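Local coordinates for protein glutathione s-transferase III (PDB 1AW9) that probably catalyses the conjugation of glutathione to hydrophobic electrophiles, herbicides among them, as a phi-class glutathione transferase of maize, at residues H104-Y107 with P108-P112; L113-Q116 with L117-P121; A129-V132 with D133-E137. One frame throughout, in Å; residues are numbered along the deposited sequence.

Interaction 1. Residues H104-Y107 with P108-P112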
loop_
_atom_site.group_PDB
_atom_site.type_symbol
_atom_site.label_atom_id
_atom_site.label_comp_id
_atom_site.label_asym_id
_atom_site.label_seq_id
_atom_site.Cartn_x
_atom_site.Cartn_y
_atom_site.Cartn_z
ATOM N N HIS A 104 -17.694 -12.733 -2.259
ATOM C CA HIS A 104 -17.304 -11.362 -1.996
ATOM C C HIS A 104 -16.951 -10.944 -0.600
ATOM O O HIS A 104 -16.386 -9.863 -0.420
ATOM C CB HIS A 104 -18.359 -10.427 -2.530
ATOM C CG HIS A 104 -18.561 -10.595 -3.989
ATOM N ND1 HIS A 104 -17.498 -10.629 -4.872
ATOM C CD2 HIS A 104 -19.666 -10.882 -4.712
ATOM C CE1 HIS A 104 -17.940 -10.938 -6.077
ATOM N NE2 HIS A 104 -19.252 -11.100 -6.009
ATOM N N HIS A 105 -17.300 -11.741 0.396
ATOM C CA HIS A 105 -16.985 -11.369 1.765
ATOM C C HIS A 105 -16.140 -12.317 2.525
ATOM O O HIS A 105 -15.299 -11.903 3.313
ATOM C CB HIS A 105 -18.251 -11.133 2.547
ATOM C CG HIS A 105 -18.972 -9.946 2.079
ATOM N ND1 HIS A 105 -19.972 -10.021 1.137
ATOM C CD2 HIS A 105 -18.768 -8.634 2.321
ATOM C CE1 HIS A 105 -20.351 -8.800 0.819
ATOM N NE2 HIS A 105 -19.634 -7.938 1.523
ATOM N N PHE A 106 -16.376 -13.590 2.326
ATOM C CA PHE A 106 -15.623 -14.596 3.036
ATOM C C PHE A 106 -14.306 -14.852 2.315
ATOM O O PHE A 106 -13.222 -14.637 2.878
ATOM C CB PHE A 106 -16.477 -15.877 3.173
ATOM C CG PHE A 106 -15.768 -17.012 3.856
ATOM C CD1 PHE A 106 -15.733 -17.099 5.247
ATOM C CD2 PHE A 106 -15.072 -17.960 3.115
ATOM C CE1 PHE A 106 -14.999 -18.110 5.892
ATOM C CE2 PHE A 106 -14.335 -18.979 3.751
ATOM C CZ PHE A 106 -14.300 -19.043 5.144
ATOM N N TYR A 107 -14.398 -15.233 1.059
ATOM C CA TYR A 107 -13.181 -15.550 0.324
ATOM C C TYR A 107 -12.088 -14.474 0.336
ATOM O O TYR A 107 -10.970 -14.733 0.800
ATOM C CB TYR A 107 -13.496 -15.976 -1.130
ATOM C CG TYR A 107 -12.250 -16.334 -1.911
ATOM C CD1 TYR A 107 -11.533 -17.474 -1.594
ATOM C CD2 TYR A 107 -11.762 -15.495 -2.894
ATOM C CE1 TYR A 107 -10.331 -17.777 -2.229
ATOM C CE2 TYR A 107 -10.540 -15.783 -3.555
ATOM C CZ TYR A 107 -9.822 -16.936 -3.212
ATOM O OH TYR A 107 -8.589 -17.276 -3.796
ATOM N N PRO A 108 -12.421 -13.235 -0.071
ATOM C CA PRO A 108 -11.398 -12.185 -0.080
ATOM C C PRO A 108 -10.710 -11.902 1.245
ATOM O O PRO A 108 -9.686 -11.262 1.279
ATOM C CB PRO A 108 -12.148 -10.965 -0.605
ATOM C CG PRO A 108 -13.329 -11.573 -1.346
ATOM C CD PRO A 108 -13.738 -12.652 -0.382
ATOM N N ASN A 109 -11.312 -12.332 2.337
ATOM C CA ASN A 109 -10.709 -12.118 3.640
ATOM C C ASN A 109 -10.049 -13.379 4.152
ATOM O O ASN A 109 -9.003 -13.298 4.816
ATOM C CB ASN A 109 -11.745 -11.573 4.611
ATOM C CG ASN A 109 -12.140 -10.167 4.260
ATOM O OD1 ASN A 109 -11.300 -9.281 4.272
ATOM N ND2 ASN A 109 -13.398 -9.955 3.899
ATOM N N ALA A 110 -10.613 -14.536 3.801
ATOM C CA ALA A 110 -10.057 -15.817 4.235
ATOM C C ALA A 110 -8.780 -16.151 3.510
ATOM O O ALA A 110 -7.838 -16.624 4.137
ATOM C CB ALA A 110 -11.059 -16.938 4.030
ATOM N N SER A 111 -8.712 -15.922 2.198
ATOM C CA SER A 111 -7.479 -16.267 1.490
ATOM C C SER A 111 -6.220 -15.519 1.909
ATOM O O SER A 111 -5.157 -16.140 1.995
ATOM C CB SER A 111 -7.637 -16.203 -0.027
ATOM O OG SER A 111 -8.173 -14.963 -0.408
ATOM N N PRO A 112 -6.272 -14.164 2.079
ATOM C CA PRO A 112 -5.039 -13.474 2.494
ATOM C C PRO A 112 -4.499 -14.053 3.788
ATOM O O PRO A 112 -3.296 -14.129 3.966
ATOM C CB PRO A 112 -5.508 -12.048 2.724
ATOM C CG PRO A 112 -6.570 -11.881 1.711
ATOM C CD PRO A 112 -7.322 -13.184 1.738
#
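His105 and Asn109 are joined side chain to backbone: Asn109 ND2 donates to His105 O over 2.8 Å, with that oxygen near the amide plane. The side-chain amide thus fills the i to i+4 place at His105 O, while Asn109 N bonds one residue nearer, to Phe106 O at 3.0 Å, in a bent bond (142°) from above the carbonyl plane. Phe106 O is gripped twice, as Ala110 N also donates to it, at 2.8 Å. Pro108 and Pro112 have no N-H to offer, and with the displaced Asn109 N they kink the helix here. Between the two prolines Ser111 N keeps a regular i to i+4 bond to Tyr107 O, almost straight (179°). Ser111 OG lies 3.1 Å from the same Tyr107 O, though its proton has another acceptor within reach.

The ring contacts are over faces. Ala110 CB sits above the Phe106 ring as a CH-pi contact, 4.2 Å from the centroid and offset toward the rim. With CG opposite the backbone N (chi1 -179°), the Tyr107 ring runs forward along the helix, toward its C-terminal end, and one face meets Ser111 OG, which is 3.8 Å from Tyr107 CZ. The Tyr107 hydroxyl ends at Asn13 ND2, a hydrogen bond to a probable glutathione-binding residue. Replacing Tyr107 by a leucine would remove that hydroxyl and ring, and would probably leave Asn13 without this partner and a gap beside Ser111.

This all-helical part of the transferase packs on several sides. His105 stacks on Phe51 of the second subunit. Phe106 touches Leu139 and Tyr146 of helix 129-152 and Tyr171 and Leu172 of helix 169-176, the latter helix also meeting Ala110 and Ser111 through Tyr171.

Interaction 2. Residues L113-Q116 with L117-P121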
loop_
_atom_site.group_PDB
_atom_site.type_symbol
_atom_site.label_atom_id
_atom_site.label_comp_id
_atom_site.label_asym_id
_atom_site.label_seq_id
_atom_site.Cartn_x
_atom_site.Cartn_y
_atom_site.Cartn_z
ATOM N N LEU A 113 -5.396 -14.445 4.689
ATOM C CA LEU A 113 -5.004 -15.001 5.975
ATOM C C LEU A 113 -4.294 -16.347 5.807
ATOM O O LEU A 113 -3.298 -16.622 6.471
ATOM C CB LEU A 113 -6.225 -15.143 6.894
ATOM C CG LEU A 113 -6.841 -13.837 7.408
ATOM C CD1 LEU A 113 -8.021 -14.144 8.291
ATOM C CD2 LEU A 113 -5.840 -13.031 8.187
ATOM N N VAL A 114 -4.814 -17.191 4.922
ATOM C CA VAL A 114 -4.214 -18.508 4.664
ATOM C C VAL A 114 -2.891 -18.308 3.962
ATOM O O VAL A 114 -1.910 -18.976 4.268
ATOM C CB VAL A 114 -5.144 -19.389 3.807
ATOM C CG1 VAL A 114 -4.377 -20.547 3.232
ATOM C CG2 VAL A 114 -6.310 -19.868 4.674
ATOM N N PHE A 115 -2.839 -17.317 3.091
ATOM C CA PHE A 115 -1.628 -17.025 2.379
ATOM C C PHE A 115 -0.475 -16.513 3.250
ATOM O O PHE A 115 0.671 -16.929 3.083
ATOM C CB PHE A 115 -1.864 -16.023 1.283
ATOM C CG PHE A 115 -0.606 -15.557 0.700
ATOM C CD1 PHE A 115 0.177 -16.440 -0.035
ATOM C CD2 PHE A 115 -0.101 -14.301 1.022
ATOM C CE1 PHE A 115 1.447 -16.094 -0.435
ATOM C CE2 PHE A 115 1.170 -13.942 0.625
ATOM C CZ PHE A 115 1.951 -14.845 -0.104
ATOM N N GLN A 116 -0.746 -15.524 4.090
ATOM C CA GLN A 116 0.276 -14.971 4.963
ATOM C C GLN A 116 0.707 -15.917 6.099
ATOM O O GLN A 116 1.882 -15.970 6.459
ATOM C CB GLN A 116 -0.224 -13.667 5.583
ATOM C CG GLN A 116 -0.464 -12.567 4.624
ATOM C CD GLN A 116 0.803 -12.056 4.057
ATOM O OE1 GLN A 116 1.847 -12.109 4.702
ATOM N NE2 GLN A 116 0.748 -11.561 2.847
ATOM N N LEU A 117 -0.246 -16.640 6.677
ATOM C CA LEU A 117 0.051 -17.491 7.819
ATOM C C LEU A 117 0.478 -18.923 7.515
ATOM O O LEU A 117 1.091 -19.559 8.368
ATOM C CB LEU A 117 -1.148 -17.498 8.795
ATOM C CG LEU A 117 -1.651 -16.146 9.307
ATOM C CD1 LEU A 117 -3.031 -16.272 9.944
ATOM C CD2 LEU A 117 -0.649 -15.591 10.288
ATOM N N LEU A 118 0.153 -19.430 6.320
ATOM C CA LEU A 118 0.509 -20.799 5.924
ATOM C C LEU A 118 1.499 -20.930 4.782
ATOM O O LEU A 118 2.476 -21.667 4.897
ATOM C CB LEU A 118 -0.726 -21.587 5.543
ATOM C CG LEU A 118 -1.561 -22.077 6.706
ATOM C CD1 LEU A 118 -2.736 -22.845 6.150
ATOM C CD2 LEU A 118 -0.718 -22.965 7.596
ATOM N N VAL A 119 1.221 -20.239 3.677
ATOM C CA VAL A 119 2.056 -20.284 2.480
ATOM C C VAL A 119 3.419 -19.589 2.601
ATOM O O VAL A 119 4.459 -20.194 2.337
ATOM C CB VAL A 119 1.298 -19.677 1.294
ATOM C CG1 VAL A 119 2.146 -19.748 -0.004
ATOM C CG2 VAL A 119 -0.070 -20.376 1.137
ATOM N N ARG A 120 3.411 -18.312 2.974
ATOM C CA ARG A 120 4.640 -17.548 3.112
ATOM C C ARG A 120 5.706 -18.166 3.976
ATOM O O ARG A 120 6.862 -18.161 3.598
ATOM C CB ARG A 120 4.367 -16.123 3.573
ATOM C CG ARG A 120 3.659 -15.348 2.519
ATOM C CD ARG A 120 3.765 -13.895 2.762
ATOM N NE ARG A 120 5.145 -13.464 2.638
ATOM C CZ ARG A 120 5.614 -12.333 3.155
ATOM N NH1 ARG A 120 4.801 -11.513 3.828
ATOM N NH2 ARG A 120 6.904 -12.034 3.021
ATOM N N PRO A 121 5.350 -18.617 5.188
ATOM C CA PRO A 121 6.377 -19.220 6.024
ATOM C C PRO A 121 6.934 -20.474 5.328
ATOM O O PRO A 121 8.113 -20.750 5.425
ATOM C CB PRO A 121 5.608 -19.560 7.300
ATOM C CG PRO A 121 4.533 -18.552 7.329
ATOM C CD PRO A 121 4.072 -18.536 5.917
#
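Phe115 and Arg120, five residues apart, meet near the end of helix 92-122 in the C-terminal helical domain of the transferase, where a wide pi-type turn spans 117-119. The turn shows in the backbone: Arg120 N donates to Phe115 O at 3.1 Å, one residue further than an alpha-helical bond, and Val119 N makes a weak bond of the same span to Val114 O.

Phe115 carries CG anti to the backbone N (chi1 171°), which sends its ring forward along the helix, alongside the following turn. There CE1 meets Val119 CG1 at 3.7 Å, the two side chains crossing at about a right angle, and CZ comes within 3.2 Å of Arg120 CG, a tight approach. The Arg120 guanidinium plane lies within 11° of the phenyl plane, though the approach is oblique and the contact is made by the aliphatic CG and CD. Phe115 also meets its own counterpart in the third subunit.

The bend of Gln116 at chi2 (-69°) lays its chain beside that of Arg120, both pointing the same way, the amide standing steeply across the guanidinium plane. Its OE1 also receives Asp128 N, a second grip that helps fix the amide. Arg120 NH1 donates to Gln116 OE1 over 3.1 Å, within the carbonyl plane and on a lone pair, with OE1 at the guanidinium edge.

Interaction 3. Residues A129-V132 with D133-E137. With CD (cadmium ion), chain D; CD (cadmium ion), chain B.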
loop_
_atom_site.group_PDB
_atom_site.type_symbol
_atom_site.label_atom_id
_atom_site.label_comp_id
_atom_site.label_asym_id
_atom_site.label_seq_id
_atom_site.Cartn_x
_atom_site.Cartn_y
_atom_site.Cartn_z
ATOM N N ALA A 129 2.072 -8.441 9.142
ATOM C CA ALA A 129 1.152 -8.069 10.205
ATOM C C ALA A 129 0.026 -7.175 9.755
ATOM O O ALA A 129 -1.078 -7.292 10.242
ATOM C CB ALA A 129 1.893 -7.412 11.335
ATOM N N ALA A 130 0.305 -6.263 8.844
ATOM C CA ALA A 130 -0.715 -5.345 8.396
ATOM C C ALA A 130 -1.823 -6.048 7.624
ATOM O O ALA A 130 -2.982 -5.653 7.699
ATOM C CB ALA A 130 -0.096 -4.287 7.527
ATOM N N VAL A 131 -1.433 -7.035 6.819
ATOM C CA VAL A 131 -2.359 -7.810 5.994
ATOM C C VAL A 131 -3.185 -8.736 6.869
ATOM O O VAL A 131 -4.392 -8.848 6.702
ATOM C CB VAL A 131 -1.598 -8.645 4.982
ATOM C CG1 VAL A 131 -2.548 -9.567 4.243
ATOM C CG2 VAL A 131 -0.854 -7.728 3.993
ATOM N N VAL A 132 -2.530 -9.375 7.827
ATOM C CA VAL A 132 -3.231 -10.258 8.745
ATOM C C VAL A 132 -4.264 -9.455 9.552
ATOM O O VAL A 132 -5.426 -9.855 9.617
ATOM C CB VAL A 132 -2.245 -10.971 9.683
ATOM C CG1 VAL A 132 -2.989 -11.666 10.851
ATOM C CG2 VAL A 132 -1.405 -11.967 8.890
ATOM N N ASP A 133 -3.856 -8.324 10.135
ATOM C CA ASP A 133 -4.753 -7.493 10.916
ATOM C C ASP A 133 -5.902 -6.987 10.164
ATOM O O ASP A 133 -6.977 -6.984 10.705
ATOM C CB ASP A 133 -4.059 -6.281 11.545
ATOM C CG ASP A 133 -3.243 -6.666 12.749
ATOM O OD1 ASP A 133 -3.238 -7.905 12.961
ATOM O OD2 ASP A 133 -2.654 -5.804 13.498
ATOM N N LYS A 134 -5.673 -6.433 8.985
ATOM C CA LYS A 134 -6.770 -5.940 8.176
ATOM C C LYS A 134 -7.801 -7.060 7.890
ATOM O O LYS A 134 -9.005 -6.899 8.115
ATOM C CB LYS A 134 -6.255 -5.357 6.861
ATOM C CG LYS A 134 -7.371 -5.046 5.892
ATOM C CD LYS A 134 -6.825 -4.471 4.608
ATOM C CE LYS A 134 -7.950 -4.240 3.586
ATOM N NZ LYS A 134 -7.541 -3.463 2.343
ATOM N N HIS A 135 -7.328 -8.189 7.383
ATOM C CA HIS A 135 -8.235 -9.265 7.064
ATOM C C HIS A 135 -8.835 -10.055 8.184
ATOM O O HIS A 135 -9.946 -10.483 8.038
ATOM C CB HIS A 135 -7.615 -10.156 6.065
ATOM C CG HIS A 135 -7.466 -9.470 4.780
ATOM N ND1 HIS A 135 -8.559 -9.143 4.005
ATOM C CD2 HIS A 135 -6.384 -8.955 4.161
ATOM C CE1 HIS A 135 -8.155 -8.458 2.955
ATOM N NE2 HIS A 135 -6.840 -8.331 3.023
ATOM N N ALA A 136 -8.134 -10.215 9.305
ATOM C CA ALA A 136 -8.694 -10.926 10.427
ATOM C C ALA A 136 -9.887 -10.128 10.947
ATOM O O ALA A 136 -10.906 -10.674 11.345
ATOM C CB ALA A 136 -7.660 -11.047 11.531
ATOM N N GLU A 137 -9.738 -8.816 10.985
ATOM C CA GLU A 137 -10.795 -7.968 11.471
ATOM C C GLU A 137 -11.984 -7.915 10.535
ATOM O O GLU A 137 -13.137 -7.923 10.984
ATOM C CB GLU A 137 -10.266 -6.594 11.657
ATOM C CG GLU A 137 -11.302 -5.749 12.235
ATOM C CD GLU A 137 -10.872 -4.352 12.334
ATOM O OE1 GLU A 137 -9.649 -4.081 12.216
ATOM O OE2 GLU A 137 -11.777 -3.511 12.526
HETATM CD CD CD D . -1.655 -7.805 14.893
HETATM CD CD CD B . -10.267 -1.718 13.308
HETATM O O HOH W 1 -11.346 -0.966 11.968
HETATM O O HOH W 2 -1.117 -9.156 13.705
#
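Ala129 to Ala136 form regular alpha-helical turns, with successive i to i+4 bonds running from Asp133 N to Ala129 O, Lys134 N to Ala130 O and His135 N to Val131 O. The fourth and shortest joins Ala136 N to Val132 O at 2.7 Å. Just ahead of them Asp128 OD1 accepts from Val131 N and weakly from Ala130 N.

Two of the side chains bind metal, Lys134 bridges to another subunit, and Val131 and His135 pack together. Asp133 grips a cadmium ion with both carboxylate oxygens, OD1 at 2.5 Å and OD2 at 2.6 Å; its CG is turned anti to its own carbonyl carbon (chi1 -77°), which brings the carboxylate back over Ala129 O. A water and Glu137 of the fourth subunit are further ligands. One turn on, the extended side chain of Glu137 holds a second cadmium in the same two-oxygen way, OE1 at 2.7 Å and OE2 at 2.5 Å, alongside a water and Asp133 of the fifth subunit. Each ion thus ties two copies of the protein together, away from the glutathione site. Lys134, fully stretched, leads off to a salt bridge with Asp128 of the fifth subunit.

His135 crosses Val131 at a slant, its CD2 3.9 Å from Val131 CG1. The same CD2 approaches Val131 O to 3.2 Å, the oxygen lying near the ring plane at the edge. ND1 of this imidazole meets Asn109 OD1 in a hydrogen bond that helps fix the ring's rotation.

This first stretch of helix 129-152 rests on helix 92-122, with Val131 and Val132 on Gln116 and His135 on Pro112, while Val132 and Ala136 also touch Lys180 in a loop.

Interactions 1 and 2 follow each other along helix 92-122, their centres 13 Å apart, and interaction 3 begins the next helix, with its centre about 12 Å from either. The hydrogen bond from His135 ND1 to Asn109 OD1, 2.8 Å long, joins it to interaction 1. It meets interaction 2 where Leu113 CD2 packs on Val132 O at 3.5 Å. The probable glutathione site lies nearest interaction 1, the Tyr107 side chain being about 3 Å from that of Asn13; Val114 of interaction 2 comes within about 5 Å of Pro12. The cadmium sites of interaction 3 lie apart from it, and the His105 side chain of interaction 1 is about 3 Å from another cadmium ion.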